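Long-range contacts in multifunctional non-homologous end joining DNA repair protein LigD (Mycobacterium tuberculosis, PDB 2IRU), which probably repairs DNA double-strand breaks together with Ku by non-homologous end joining, this chain being its primase-like polymerase domain, which adds nucleotides to DNA ends: residues A52-W57 with T92-D97; E112-Q117 with T239-Y244; T135-D140 with S232-S237. All coordinates share one frame; numbering follows the deposited sequence.

Interaction 1: residues A52-W57 with T92-D97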
ATOM      1  N   ALA A  52      -7.403  -4.407   6.831  1.00  5.42           N
ATOM      2  CA  ALA A  52      -7.348  -4.414   5.353  1.00  6.30           C
ATOM      3  C   ALA A  52      -8.613  -3.800   4.762  1.00  7.39           C
ATOM      4  O   ALA A  52      -9.706  -4.402   4.872  1.00  7.95           O
ATOM      5  CB  ALA A  52      -7.172  -5.830   4.818  1.00  6.52           C
ATOM      6  N   THR A  53      -8.450  -2.623   4.156  1.00  5.77           N
ATOM      7  CA  THR A  53      -9.513  -2.030   3.299  1.00  6.45           C
ATOM      8  C   THR A  53      -9.440  -2.646   1.909  1.00  6.36           C
ATOM      9  O   THR A  53      -8.359  -2.725   1.350  1.00  6.75           O
ATOM     10  CB  THR A  53      -9.373  -0.492   3.256  1.00  8.04           C
ATOM     11  OG1 THR A  53      -9.675   0.023   4.551  1.00  6.26           O
ATOM     12  CG2 THR A  53     -10.339   0.137   2.244  1.00  7.15           C
ATOM     13  N   ARG A  54     -10.580  -3.094   1.376  1.00  6.40           N
ATOM     14  CA  ARG A  54     -10.634  -3.658   0.001  1.00  5.59           C
ATOM     15  C   ARG A  54     -11.198  -2.638  -0.974  1.00  5.91           C
ATOM     16  O   ARG A  54     -12.068  -1.861  -0.586  1.00  7.13           O
ATOM     17  CB  ARG A  54     -11.545  -4.923  -0.043  1.00  5.60           C
ATOM     18  CG  ARG A  54     -10.953  -6.176   0.658  1.00  6.93           C
ATOM     19  CD  ARG A  54     -11.057  -6.107   2.166  1.00  6.78           C
ATOM     20  NE  ARG A  54     -12.460  -6.316   2.545  1.00  7.37           N
ATOM     21  CZ  ARG A  54     -13.079  -5.786   3.603  1.00  8.87           C
ATOM     22  NH1 ARG A  54     -12.429  -5.008   4.485  1.00  5.28           N
ATOM     23  NH2 ARG A  54     -14.375  -6.102   3.801  1.00  7.84           N
ATOM     24  N   LYS A  55     -10.731  -2.639  -2.219  1.00  6.02           N
ATOM     25  CA  LYS A  55     -11.523  -2.004  -3.256  1.00  6.68           C
ATOM     26  C   LYS A  55     -11.854  -3.122  -4.266  1.00  7.34           C
ATOM     27  O   LYS A  55     -10.944  -3.821  -4.759  1.00  6.68           O
ATOM     28  CB  LYS A  55     -10.852  -0.781  -3.874  1.00  7.27           C
ATOM     29  CG  LYS A  55     -11.909   0.018  -4.702  1.00  6.24           C
ATOM     30  CD  LYS A  55     -11.436   1.416  -5.117  1.00  9.43           C
ATOM     31  CE  LYS A  55     -12.522   2.058  -5.998  1.00 11.44           C
ATOM     32  NZ  LYS A  55     -12.016   3.394  -6.524  1.00 13.72           N
ATOM     33  N   ARG A  56     -13.163  -3.296  -4.524  1.00  6.66           N
ATOM     34  CA  ARG A  56     -13.646  -4.396  -5.320  1.00  7.34           C
ATOM     35  C   ARG A  56     -14.211  -3.952  -6.637  1.00  7.07           C
ATOM     36  O   ARG A  56     -14.941  -2.955  -6.696  1.00  6.75           O
ATOM     37  CB  ARG A  56     -14.745  -5.212  -4.575  1.00  8.06           C
ATOM     38  CG  ARG A  56     -14.187  -5.872  -3.318  1.00  8.26           C
ATOM     39  CD  ARG A  56     -15.234  -6.554  -2.426  1.00  8.74           C
ATOM     40  NE  ARG A  56     -15.921  -7.642  -3.136  1.00 11.12           N
ATOM     41  CZ  ARG A  56     -17.050  -8.209  -2.702  1.00  7.56           C
ATOM     42  NH1 ARG A  56     -17.636  -7.797  -1.564  1.00  8.83           N
ATOM     43  NH2 ARG A  56     -17.585  -9.208  -3.405  1.00  8.62           N
ATOM     44  N   TRP A  57     -13.893  -4.715  -7.678  1.00  7.54           N
ATOM     45  CA  TRP A  57     -14.490  -4.553  -9.007  1.00  6.87           C
ATOM     46  C   TRP A  57     -15.178  -5.887  -9.432  1.00  7.38           C
ATOM     47  O   TRP A  57     -14.597  -6.645 -10.210  1.00  7.22           O
ATOM     48  CB  TRP A  57     -13.388  -4.214 -10.029  1.00  8.56           C
ATOM     49  CG  TRP A  57     -12.867  -2.799  -9.976  1.00  8.36           C
ATOM     50  CD1 TRP A  57     -13.209  -1.785 -10.851  1.00  7.47           C
ATOM     51  CD2 TRP A  57     -11.886  -2.237  -9.079  1.00  9.57           C
ATOM     52  NE1 TRP A  57     -12.522  -0.627 -10.536  1.00  7.93           N
ATOM     53  CE2 TRP A  57     -11.711  -0.875  -9.456  1.00  8.50           C
ATOM     54  CE3 TRP A  57     -11.159  -2.738  -7.991  1.00  8.24           C
ATOM     55  CZ2 TRP A  57     -10.821  -0.019  -8.797  1.00  9.95           C
ATOM     56  CZ3 TRP A  57     -10.277  -1.894  -7.324  1.00  5.72           C
ATOM     57  CH2 TRP A  57     -10.119  -0.533  -7.726  1.00  9.74           C
ATOM     58  N   THR A  92     -15.238  -3.156  12.143  1.00  6.95           N
ATOM     59  CA  THR A  92     -14.456  -4.361  12.340  1.00  6.24           C
ATOM     60  C   THR A  92     -13.893  -4.785  10.982  1.00  6.27           C
ATOM     61  O   THR A  92     -14.642  -5.035  10.058  1.00  5.92           O
ATOM     62  CB  THR A  92     -15.328  -5.499  12.932  1.00  7.11           C
ATOM     63  OG1 THR A  92     -15.823  -5.096  14.223  1.00  6.56           O
ATOM     64  CG2 THR A  92     -14.494  -6.765  13.044  1.00  7.67           C
ATOM     65  N   TYR A  93     -12.575  -4.792  10.848  1.00  4.75           N
ATOM     66  CA  TYR A  93     -11.905  -5.103   9.583  1.00  6.36           C
ATOM     67  C   TYR A  93     -11.328  -6.508   9.545  1.00  5.04           C
ATOM     68  O   TYR A  93     -10.961  -7.013  10.600  1.00  6.45           O
ATOM     69  CB  TYR A  93     -10.692  -4.193   9.418  1.00  5.83           C
ATOM     70  CG  TYR A  93     -10.946  -2.736   9.172  1.00  5.60           C
ATOM     71  CD1 TYR A  93     -10.849  -2.228   7.868  1.00  7.29           C
ATOM     72  CD2 TYR A  93     -11.193  -1.858  10.246  1.00  7.56           C
ATOM     73  CE1 TYR A  93     -11.004  -0.860   7.630  1.00  7.52           C
ATOM     74  CE2 TYR A  93     -11.368  -0.494  10.008  1.00  8.89           C
ATOM     75  CZ  TYR A  93     -11.272  -0.021   8.698  1.00  8.93           C
ATOM     76  OH  TYR A  93     -11.421   1.336   8.467  1.00 10.84           O
ATOM     77  N   PRO A  94     -11.136  -7.093   8.323  1.00  5.59           N
ATOM     78  CA  PRO A  94     -10.362  -8.337   8.237  1.00  5.96           C
ATOM     79  C   PRO A  94      -8.890  -7.958   8.401  1.00  6.33           C
ATOM     80  O   PRO A  94      -8.513  -6.830   8.111  1.00  7.15           O
ATOM     81  CB  PRO A  94     -10.588  -8.817   6.795  1.00  4.41           C
ATOM     82  CG  PRO A  94     -10.946  -7.547   6.004  1.00  4.22           C
ATOM     83  CD  PRO A  94     -11.514  -6.547   7.001  1.00  5.40           C
ATOM     84  N   ILE A  95      -8.096  -8.870   8.911  1.00  6.53           N
ATOM     85  CA  ILE A  95      -6.627  -8.740   8.892  1.00  7.59           C
ATOM     86  C   ILE A  95      -6.195  -9.918   8.007  1.00  8.49           C
ATOM     87  O   ILE A  95      -6.507 -11.053   8.302  1.00  9.26           O
ATOM     88  CB  ILE A  95      -6.036  -8.885  10.311  1.00  8.15           C
ATOM     89  CG1 ILE A  95      -6.522  -7.752  11.237  1.00  5.85           C
ATOM     90  CG2 ILE A  95      -4.467  -9.005  10.242  1.00  9.47           C
ATOM     91  CD1 ILE A  95      -6.317  -8.078  12.686  1.00  6.86           C
ATOM     92  N   ILE A  96      -5.484  -9.628   6.929  1.00  7.88           N
ATOM     93  CA  ILE A  96      -5.058 -10.682   6.006  1.00  8.61           C
ATOM     94  C   ILE A  96      -3.678 -11.109   6.446  1.00  8.70           C
ATOM     95  O   ILE A  96      -2.762 -10.286   6.478  1.00  8.46           O
ATOM     96  CB  ILE A  96      -5.053 -10.145   4.558  1.00  7.94           C
ATOM     97  CG1 ILE A  96      -6.471  -9.629   4.188  1.00  7.94           C
ATOM     98  CG2 ILE A  96      -4.516 -11.189   3.605  1.00  7.93           C
ATOM     99  CD1 ILE A  96      -7.598 -10.666   4.218  1.00  9.20           C
ATOM    100  N   ASP A  97      -3.560 -12.382   6.839  1.00  8.53           N
ATOM    101  CA  ASP A  97      -2.342 -12.870   7.503  1.00  8.97           C
ATOM    102  C   ASP A  97      -2.002 -14.300   7.103  1.00  8.11           C
ATOM    103  O   ASP A  97      -1.172 -14.949   7.752  1.00  8.67           O
ATOM    104  CB  ASP A  97      -2.445 -12.714   9.042  1.00  8.54           C
ATOM    105  CG  ASP A  97      -3.676 -13.406   9.634  1.00  9.67           C
ATOM    106  OD1 ASP A  97      -4.353 -14.209   8.926  1.00  8.07           O
ATOM    107  OD2 ASP A  97      -3.969 -13.154  10.849  1.00 12.86           O
TER
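A52 and P94 join the two backbones through one nearly straight hydrogen bond, A52 N to P94 O at 3.0 Å, made where A52 leads into strand 53-56 and P94 lies near the end of strand 91-95. The side chains gather round this bond. The methyl CB of A52 packs against CG1 of I96 at 3.9 Å and more loosely against the P94 ring. R54 folds back along its own strand, bent at chi2 (77°) and chi3 (73°), which lays its guanidinium beside A52: NH1 donates to A52 O at 2.8 Å, in the guanidinium plane. P94 covers one face of that flat group, with CG about 3.2 Å above the plane and displaced toward its rim. NH1 also reaches K69 O and NH2 reaches Q70 O, so several carbonyls hold the buried guanidinium in place against the proline. T53 and Y93 run alongside each other, pointing the same way; T53 OG1 comes to the ring edge, 3.5 Å from Y93 CE1, and takes its hydrogen bond from K69 NZ. A52 O also lies at that edge, in the ring plane. The contact thus links the start of strand 53-56, an inner strand of a four-stranded sheet, to the 80-84/91-95 hairpin: strand 66-68 flanks T53 and R54, strand 80-84 supports Y93, and helix 99-107 closes over R54 and I96 through W104, I105 and L102.

Interaction 2: residues E112-Q117 with T239-Y244; sequences EVHVPQ and TTIAPY
I241 carries CG1 anti to its backbone N (chi1 -169°) and then turns at chi2, which lays CD1 over one face of the H114 ring, itself set beside its own backbone N. The result is a CH-pi contact within an antiparallel beta pairing: H114 and I241 form a non-hydrogen-bonded pair, V115 and T240 a hydrogen-bonded one, at the 240-241 edge of the four-stranded sheet of the polymerase domain. I241 CD1 sits 4.0 Å from the centroid of the H114 ring, 22° off the normal, and also touches CB of E112. Three backbone bonds hold the strands: A242 N to V113 O, V115 N to T240 O and T240 N to V115 O. H114 NE2 donates to E112 OE1 at 2.8 Å, in the ring plane but 30° out of the carboxylate plane, on its anti side; the other oxygen, OE2, is salt-bridged to R247. The imidazole is thereby fixed in rotation, consistent with the substrate-binding role inferred for H114, T239 and R247. On the face bearing V115 and T240, A242 CB meets V115 CG2. One water bridges Q117 NE2 to T240 O and another bridges it to T240 OG1, while Q117 OE1 is bonded to R136 NE and T240 OG1 to Q233 OE1. At the ring's other nitrogen, a water 2.7 Å from H114 ND1 donates to T239 O, also at 2.7 Å.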
ATOM      1  N   GLU A 112      -7.673  -4.359  -5.144  1.00  6.86           N
ATOM      2  CA  GLU A 112      -6.828  -3.517  -4.264  1.00  5.67           C
ATOM      3  C   GLU A 112      -6.970  -3.858  -2.792  1.00  6.23           C
ATOM      4  O   GLU A 112      -8.096  -4.025  -2.275  1.00  5.17           O
ATOM      5  CB  GLU A 112      -7.146  -2.048  -4.478  1.00  5.90           C
ATOM      6  CG  GLU A 112      -6.770  -1.606  -5.900  1.00  6.31           C
ATOM      7  CD  GLU A 112      -6.830  -0.100  -6.126  1.00  9.13           C
ATOM      8  OE1 GLU A 112      -7.320   0.623  -5.245  1.00  7.96           O
ATOM      9  OE2 GLU A 112      -6.445   0.346  -7.243  1.00  8.82           O
ATOM     10  N   VAL A 113      -5.816  -3.978  -2.143  1.00  5.09           N
ATOM     11  CA  VAL A 113      -5.743  -4.055  -0.659  1.00  5.98           C
ATOM     12  C   VAL A 113      -5.052  -2.775  -0.161  1.00  5.79           C
ATOM     13  O   VAL A 113      -3.962  -2.454  -0.634  1.00  5.80           O
ATOM     14  CB  VAL A 113      -4.958  -5.306  -0.216  1.00  6.46           C
ATOM     15  CG1 VAL A 113      -4.825  -5.397   1.316  1.00  8.26           C
ATOM     16  CG2 VAL A 113      -5.627  -6.542  -0.812  1.00  7.03           C
ATOM     17  N   HIS A 114      -5.686  -2.068   0.770  1.00  4.69           N
ATOM     18  CA  HIS A 114      -5.143  -0.834   1.352  1.00  6.17           C
ATOM     19  C   HIS A 114      -4.976  -1.043   2.847  1.00  7.24           C
ATOM     20  O   HIS A 114      -5.854  -1.656   3.485  1.00  6.13           O
ATOM     21  CB  HIS A 114      -6.125   0.316   1.133  1.00  7.17           C
ATOM     22  CG  HIS A 114      -6.364   0.657  -0.309  1.00  6.58           C
ATOM     23  ND1 HIS A 114      -6.025   1.878  -0.849  1.00  8.05           N
ATOM     24  CD2 HIS A 114      -6.942  -0.054  -1.311  1.00  5.89           C
ATOM     25  CE1 HIS A 114      -6.373   1.902  -2.127  1.00  8.00           C
ATOM     26  NE2 HIS A 114      -6.955   0.751  -2.428  1.00  4.54           N
ATOM     27  N   VAL A 115      -3.850  -0.593   3.406  1.00  7.66           N
ATOM     28  CA  VAL A 115      -3.618  -0.740   4.858  1.00  8.54           C
ATOM     29  C   VAL A 115      -3.022   0.570   5.443  1.00  7.90           C
ATOM     30  O   VAL A 115      -2.340   1.347   4.724  1.00  8.34           O
ATOM     31  CB  VAL A 115      -2.648  -1.929   5.197  1.00  9.16           C
ATOM     32  CG1 VAL A 115      -3.310  -3.304   4.869  1.00  6.43           C
ATOM     33  CG2 VAL A 115      -1.273  -1.759   4.477  1.00 11.41           C
ATOM     34  N   PRO A 116      -3.272   0.822   6.744  1.00  8.34           N
ATOM     35  CA  PRO A 116      -2.601   1.970   7.393  1.00  8.41           C
ATOM     36  C   PRO A 116      -1.208   1.588   7.875  1.00  8.87           C
ATOM     37  O   PRO A 116      -0.792   0.441   7.680  1.00  9.08           O
ATOM     38  CB  PRO A 116      -3.542   2.278   8.565  1.00  8.43           C
ATOM     39  CG  PRO A 116      -4.021   0.835   9.018  1.00  8.43           C
ATOM     40  CD  PRO A 116      -4.189   0.097   7.650  1.00  6.85           C
ATOM     41  N   GLN A 117      -0.501   2.549   8.491  1.00  9.17           N
ATOM     42  CA  GLN A 117       0.916   2.377   8.845  1.00  8.75           C
ATOM     43  C   GLN A 117       1.098   1.904  10.291  1.00  8.90           C
ATOM     44  O   GLN A 117       2.230   1.805  10.773  1.00  9.22           O
ATOM     45  CB  GLN A 117       1.707   3.695   8.585  1.00 10.30           C
ATOM     46  CG  GLN A 117       1.413   4.282   7.209  1.00 11.05           C
ATOM     47  CD  GLN A 117       1.506   3.218   6.084  1.00 11.44           C
ATOM     48  OE1 GLN A 117       2.537   2.515   5.967  1.00 11.43           O
ATOM     49  NE2 GLN A 117       0.423   3.078   5.276  1.00 10.20           N
ATOM     50  N   THR A 239      -5.532   5.200   4.884  1.00 12.58           N
ATOM     51  CA  THR A 239      -5.058   3.881   4.496  1.00 11.92           C
ATOM     52  C   THR A 239      -4.374   4.086   3.125  1.00 10.95           C
ATOM     53  O   THR A 239      -4.697   5.033   2.403  1.00 12.08           O
ATOM     54  CB  THR A 239      -6.243   2.894   4.500  1.00 12.88           C
ATOM     55  OG1 THR A 239      -5.776   1.550   4.266  1.00 14.39           O
ATOM     56  CG2 THR A 239      -7.262   3.296   3.409  1.00 12.97           C
ATOM     57  N   THR A 240      -3.391   3.248   2.816  1.00 11.14           N
ATOM     58  CA  THR A 240      -2.533   3.396   1.635  1.00 10.13           C
ATOM     59  C   THR A 240      -2.413   2.032   0.954  1.00  9.45           C
ATOM     60  O   THR A 240      -2.309   0.980   1.640  1.00  9.52           O
ATOM     61  CB  THR A 240      -1.122   3.923   2.064  1.00 11.61           C
ATOM     62  OG1 THR A 240      -1.286   5.239   2.647  1.00 11.41           O
ATOM     63  CG2 THR A 240      -0.166   3.946   0.914  1.00 12.12           C
ATOM     64  N   ILE A 241      -2.523   2.051  -0.372  1.00  8.70           N
ATOM     65  CA  ILE A 241      -2.358   0.837  -1.188  1.00  9.05           C
ATOM     66  C   ILE A 241      -1.183  -0.015  -0.693  1.00  9.65           C
ATOM     67  O   ILE A 241      -0.046   0.500  -0.505  1.00 10.18           O
ATOM     68  CB  ILE A 241      -2.176   1.184  -2.685  1.00  8.50           C
ATOM     69  CG1 ILE A 241      -2.279  -0.074  -3.563  1.00  9.90           C
ATOM     70  CG2 ILE A 241      -0.830   1.951  -2.967  1.00  9.29           C
ATOM     71  CD1 ILE A 241      -3.756  -0.564  -3.741  1.00 13.98           C
ATOM     72  N   ALA A 242      -1.444  -1.293  -0.492  1.00 10.02           N
ATOM     73  CA  ALA A 242      -0.417  -2.164   0.061  1.00 10.41           C
ATOM     74  C   ALA A 242       0.646  -2.558  -0.950  1.00 10.78           C
ATOM     75  O   ALA A 242       0.323  -2.838  -2.098  1.00  9.83           O
ATOM     76  CB  ALA A 242      -1.037  -3.378   0.639  1.00 11.12           C
ATOM     77  N   PRO A 243       1.924  -2.627  -0.505  1.00 11.82           N
ATOM     78  CA  PRO A 243       2.918  -3.157  -1.432  1.00 11.20           C
ATOM     79  C   PRO A 243       2.452  -4.526  -1.997  1.00 10.35           C
ATOM     80  O   PRO A 243       1.881  -5.357  -1.246  1.00  9.97           O
ATOM     81  CB  PRO A 243       4.160  -3.344  -0.561  1.00 10.54           C
ATOM     82  CG  PRO A 243       4.017  -2.268   0.517  1.00 13.18           C
ATOM     83  CD  PRO A 243       2.512  -2.240   0.795  1.00 11.88           C
ATOM     84  N   TYR A 244       2.728  -4.722  -3.282  1.00 10.61           N
ATOM     85  CA  TYR A 244       2.311  -5.926  -4.048  1.00 10.15           C
ATOM     86  C   TYR A 244       0.819  -6.001  -4.424  1.00 10.60           C
ATOM     87  O   TYR A 244       0.428  -6.877  -5.199  1.00 11.57           O
ATOM     88  CB  TYR A 244       2.724  -7.210  -3.359  1.00 10.88           C
ATOM     89  CG  TYR A 244       4.218  -7.305  -3.172  1.00  9.08           C
ATOM     90  CD1 TYR A 244       5.036  -7.682  -4.257  1.00 11.06           C
ATOM     91  CD2 TYR A 244       4.814  -7.068  -1.921  1.00 10.41           C
ATOM     92  CE1 TYR A 244       6.423  -7.794  -4.105  1.00 14.02           C
ATOM     93  CE2 TYR A 244       6.220  -7.179  -1.756  1.00 12.29           C
ATOM     94  CZ  TYR A 244       7.001  -7.543  -2.860  1.00 13.33           C
ATOM     95  OH  TYR A 244       8.348  -7.665  -2.762  1.00 13.92           O
TER
HETATM   96  O   HOH W   1      -5.811   4.419   0.022  1.00 16.00           O
HETATM   97  O   HOH W   2       0.526   0.883   3.195  1.00 11.28           O
HETATM   98  O   HOH W   3      -1.879   4.936   5.445  1.00 15.58           O

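Interaction 3: residues T135-D140 with S232-S237; sequences TRLVFD and SQNSGS
The carboxamide of N234 spans the backbone N and O of V138, using both ends of the amide. N234 OD1 accepts from V138 N at 2.9 Å, nearly straight and on a lone pair in the carbonyl plane; N234 ND2 donates to V138 O at 2.8 Å and is more bent, with V138 O 31° out of the amide plane. ND2 is also bonded to W231 O. The side chain thereby reads both polar groups of a single strand residue, much as a neighbouring strand would. The side chain of L137 crosses that of N234 at about a right angle, L137 CB lying 3.9 Å from N234 OD1. The second amide, of Q233, meets the D140 carboxylate with the two planes almost perpendicular, 85° apart. Q233 NE2 donates in its own amide plane to the anti lone pair of D140 OD2 at 2.9 Å. D140 has CG anti to its backbone N (chi1 178°), which swings the carboxylate toward the 3-10 turn 232-234. At its other end Q233 OE1 is bonded to T240 OG1. Between the two amides CG1 of V138 rests on CB of Q233. Two waters complete the join: one donates to R136 O and N234 OD1, the other donates to V138 O and accepts from Q233 N. D140 is inferred to bind both manganese ions; D230, inferred to bind the second, pairs with D140 through the backbone and takes a weak hydrogen bond from Q233 NE2 at OD2. Since Q233 takes the anti lone pair of D140 OD2, the amide may help orient D140 while probably leaving the rest of the carboxylate for metal.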
ATOM      1  N   THR A 135       4.241   1.758  12.836  1.00 10.83           N
ATOM      2  CA  THR A 135       5.462   0.956  12.758  1.00 10.98           C
ATOM      3  C   THR A 135       6.426   1.486  11.693  1.00 11.44           C
ATOM      4  O   THR A 135       7.615   1.152  11.696  1.00 13.33           O
ATOM      5  CB  THR A 135       5.176  -0.522  12.430  1.00 10.50           C
ATOM      6  OG1 THR A 135       4.693  -0.633  11.100  1.00 12.18           O
ATOM      7  CG2 THR A 135       4.175  -1.159  13.454  1.00 11.51           C
ATOM      8  N   ARG A 136       5.897   2.297  10.784  1.00 10.71           N
ATOM      9  CA  ARG A 136       6.670   2.837   9.638  1.00 10.62           C
ATOM     10  C   ARG A 136       6.025   4.132   9.212  1.00 10.80           C
ATOM     11  O   ARG A 136       4.852   4.376   9.545  1.00 12.12           O
ATOM     12  CB  ARG A 136       6.624   1.816   8.479  1.00 10.24           C
ATOM     13  CG  ARG A 136       5.238   1.579   7.887  1.00  9.45           C
ATOM     14  CD  ARG A 136       5.183   0.285   7.071  1.00 11.47           C
ATOM     15  NE  ARG A 136       3.892   0.185   6.390  1.00  9.23           N
ATOM     16  CZ  ARG A 136       3.312  -0.939   5.963  1.00 11.66           C
ATOM     17  NH1 ARG A 136       3.887  -2.129   6.154  1.00 10.72           N
ATOM     18  NH2 ARG A 136       2.126  -0.862   5.353  1.00  9.46           N
ATOM     19  N   LEU A 137       6.786   4.984   8.505  1.00  9.99           N
ATOM     20  CA  LEU A 137       6.211   6.146   7.822  1.00 10.64           C
ATOM     21  C   LEU A 137       5.950   5.845   6.342  1.00 10.42           C
ATOM     22  O   LEU A 137       6.654   5.050   5.711  1.00 10.65           O
ATOM     23  CB  LEU A 137       7.157   7.368   7.893  1.00 10.32           C
ATOM     24  CG  LEU A 137       7.710   7.870   9.228  1.00 11.22           C
ATOM     25  CD1 LEU A 137       8.647   9.076   8.991  1.00 12.90           C
ATOM     26  CD2 LEU A 137       6.582   8.237  10.160  1.00 11.88           C
ATOM     27  N   VAL A 138       4.948   6.503   5.779  1.00 10.19           N
ATOM     28  CA  VAL A 138       4.784   6.474   4.336  1.00 10.87           C
ATOM     29  C   VAL A 138       4.710   7.895   3.816  1.00 10.56           C
ATOM     30  O   VAL A 138       4.101   8.787   4.452  1.00 11.04           O
ATOM     31  CB  VAL A 138       3.538   5.676   3.878  1.00 10.51           C
ATOM     32  CG1 VAL A 138       2.273   6.405   4.266  1.00 10.26           C
ATOM     33  CG2 VAL A 138       3.569   5.426   2.367  1.00 12.56           C
ATOM     34  N   PHE A 139       5.380   8.119   2.695  1.00 10.50           N
ATOM     35  CA  PHE A 139       5.240   9.360   1.939  1.00  9.80           C
ATOM     36  C   PHE A 139       4.693   9.034   0.551  1.00 10.72           C
ATOM     37  O   PHE A 139       5.164   8.088  -0.093  1.00 11.14           O
ATOM     38  CB  PHE A 139       6.579  10.075   1.796  1.00 10.88           C
ATOM     39  CG  PHE A 139       7.162  10.486   3.101  1.00 10.36           C
ATOM     40  CD1 PHE A 139       6.969  11.778   3.592  1.00 11.02           C
ATOM     41  CD2 PHE A 139       7.934   9.581   3.845  1.00 11.33           C
ATOM     42  CE1 PHE A 139       7.525  12.133   4.840  1.00 11.07           C
ATOM     43  CE2 PHE A 139       8.490   9.924   5.056  1.00 11.46           C
ATOM     44  CZ  PHE A 139       8.288  11.209   5.562  1.00 11.64           C
ATOM     45  N   ASP A 140       3.693   9.790   0.113  1.00 10.56           N
ATOM     46  CA  ASP A 140       3.146   9.626  -1.231  1.00 10.89           C
ATOM     47  C   ASP A 140       3.690  10.814  -2.019  1.00 11.14           C
ATOM     48  O   ASP A 140       3.338  11.958  -1.724  1.00 10.93           O
ATOM     49  CB  ASP A 140       1.616   9.718  -1.181  1.00 11.87           C
ATOM     50  CG  ASP A 140       0.949   9.611  -2.548  1.00 14.78           C
ATOM     51  OD1 ASP A 140       1.611   9.482  -3.625  1.00 15.37           O
ATOM     52  OD2 ASP A 140      -0.306   9.675  -2.524  1.00 16.33           O
ATOM     53  N   SER A 232       0.332  13.147   4.685  1.00 10.88           N
ATOM     54  CA  SER A 232      -0.976  13.054   5.376  1.00 11.53           C
ATOM     55  C   SER A 232      -1.468  11.613   5.586  1.00 10.49           C
ATOM     56  O   SER A 232      -2.373  11.349   6.415  1.00 11.60           O
ATOM     57  CB  SER A 232      -2.062  13.851   4.632  1.00 11.70           C
ATOM     58  OG  SER A 232      -2.391  13.236   3.407  1.00 14.30           O
ATOM     59  N   GLN A 233      -0.931  10.685   4.795  1.00 10.24           N
ATOM     60  CA  GLN A 233      -1.327   9.261   4.922  1.00 11.39           C
ATOM     61  C   GLN A 233      -0.811   8.539   6.182  1.00 10.89           C
ATOM     62  O   GLN A 233      -1.160   7.373   6.455  1.00 12.56           O
ATOM     63  CB  GLN A 233      -1.032   8.492   3.637  1.00 11.93           C
ATOM     64  CG  GLN A 233      -1.817   9.099   2.503  1.00 13.29           C
ATOM     65  CD  GLN A 233      -1.433   8.579   1.174  1.00 18.20           C
ATOM     66  OE1 GLN A 233      -1.308   7.367   0.975  1.00 24.75           O
ATOM     67  NE2 GLN A 233      -1.247   9.498   0.223  1.00 21.07           N
ATOM     68  N   ASN A 234      -0.015   9.247   6.972  1.00 10.83           N
ATOM     69  CA  ASN A 234       0.398   8.745   8.280  1.00 11.26           C
ATOM     70  C   ASN A 234      -0.698   8.917   9.327  1.00 11.63           C
ATOM     71  O   ASN A 234      -0.577   8.384  10.432  1.00 12.31           O
ATOM     72  CB  ASN A 234       1.731   9.374   8.703  1.00 10.70           C
ATOM     73  CG  ASN A 234       2.864   8.978   7.753  1.00 11.71           C
ATOM     74  OD1 ASN A 234       3.302   7.841   7.759  1.00 13.92           O
ATOM     75  ND2 ASN A 234       3.309   9.921   6.902  1.00 12.42           N
ATOM     76  N   SER A 235      -1.754   9.666   9.000  1.00 11.28           N
ATOM     77  CA  SER A 235      -2.897   9.734   9.929  1.00 13.18           C
ATOM     78  C   SER A 235      -3.466   8.330  10.174  1.00 12.76           C
ATOM     79  O   SER A 235      -3.591   7.514   9.244  1.00 12.87           O
ATOM     80  CB  SER A 235      -3.988  10.670   9.404  1.00 14.32           C
ATOM     81  OG  SER A 235      -3.566  12.030   9.491  1.00 19.73           O
ATOM     82  N   GLY A 236      -3.809   8.053  11.436  1.00 12.24           N
ATOM     83  CA  GLY A 236      -4.324   6.733  11.779  1.00 12.09           C
ATOM     84  C   GLY A 236      -5.603   6.352  11.059  1.00 11.63           C
ATOM     85  O   GLY A 236      -5.916   5.146  10.934  1.00 12.32           O
ATOM     86  N   SER A 237      -6.359   7.362  10.615  1.00 10.89           N
ATOM     87  CA  SER A 237      -7.631   7.114   9.927  1.00 11.79           C
ATOM     88  C   SER A 237      -7.475   6.977   8.415  1.00 11.96           C
ATOM     89  O   SER A 237      -8.464   6.745   7.722  1.00 13.79           O
ATOM     90  CB  SER A 237      -8.633   8.224  10.201  1.00 12.89           C
ATOM     91  OG  SER A 237      -8.151   9.425   9.650  1.00 15.47           O
TER
HETATM   92  O   HOH W   4       3.001   6.341  10.030  1.00 16.89           O
HETATM   93  O   HOH W   5       1.790  10.234   3.720  1.00 14.98           O

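In the fold
All three contacts lie within the primase-polymerase domain. Interaction 1 closes first along the chain; interaction 3 falls within the span joined by interaction 2. Interactions 1 and 2, with centres 9 Å apart, share the four-stranded sheet, where neighbouring strands 53-56 and 112-115 pair through T53 O and H114 N and through K55 N and E112 O. Interaction 3 sets the loop after strand 227-230 against strand 129-143 of the larger mixed sheet, its centre 11 Å from that of interaction 2 and 18 Å from that of interaction 1. Q117 to R136 and T240 to Q233 tie interaction 2 to interaction 3, which places inferred substrate-binding residues near the inferred manganese site.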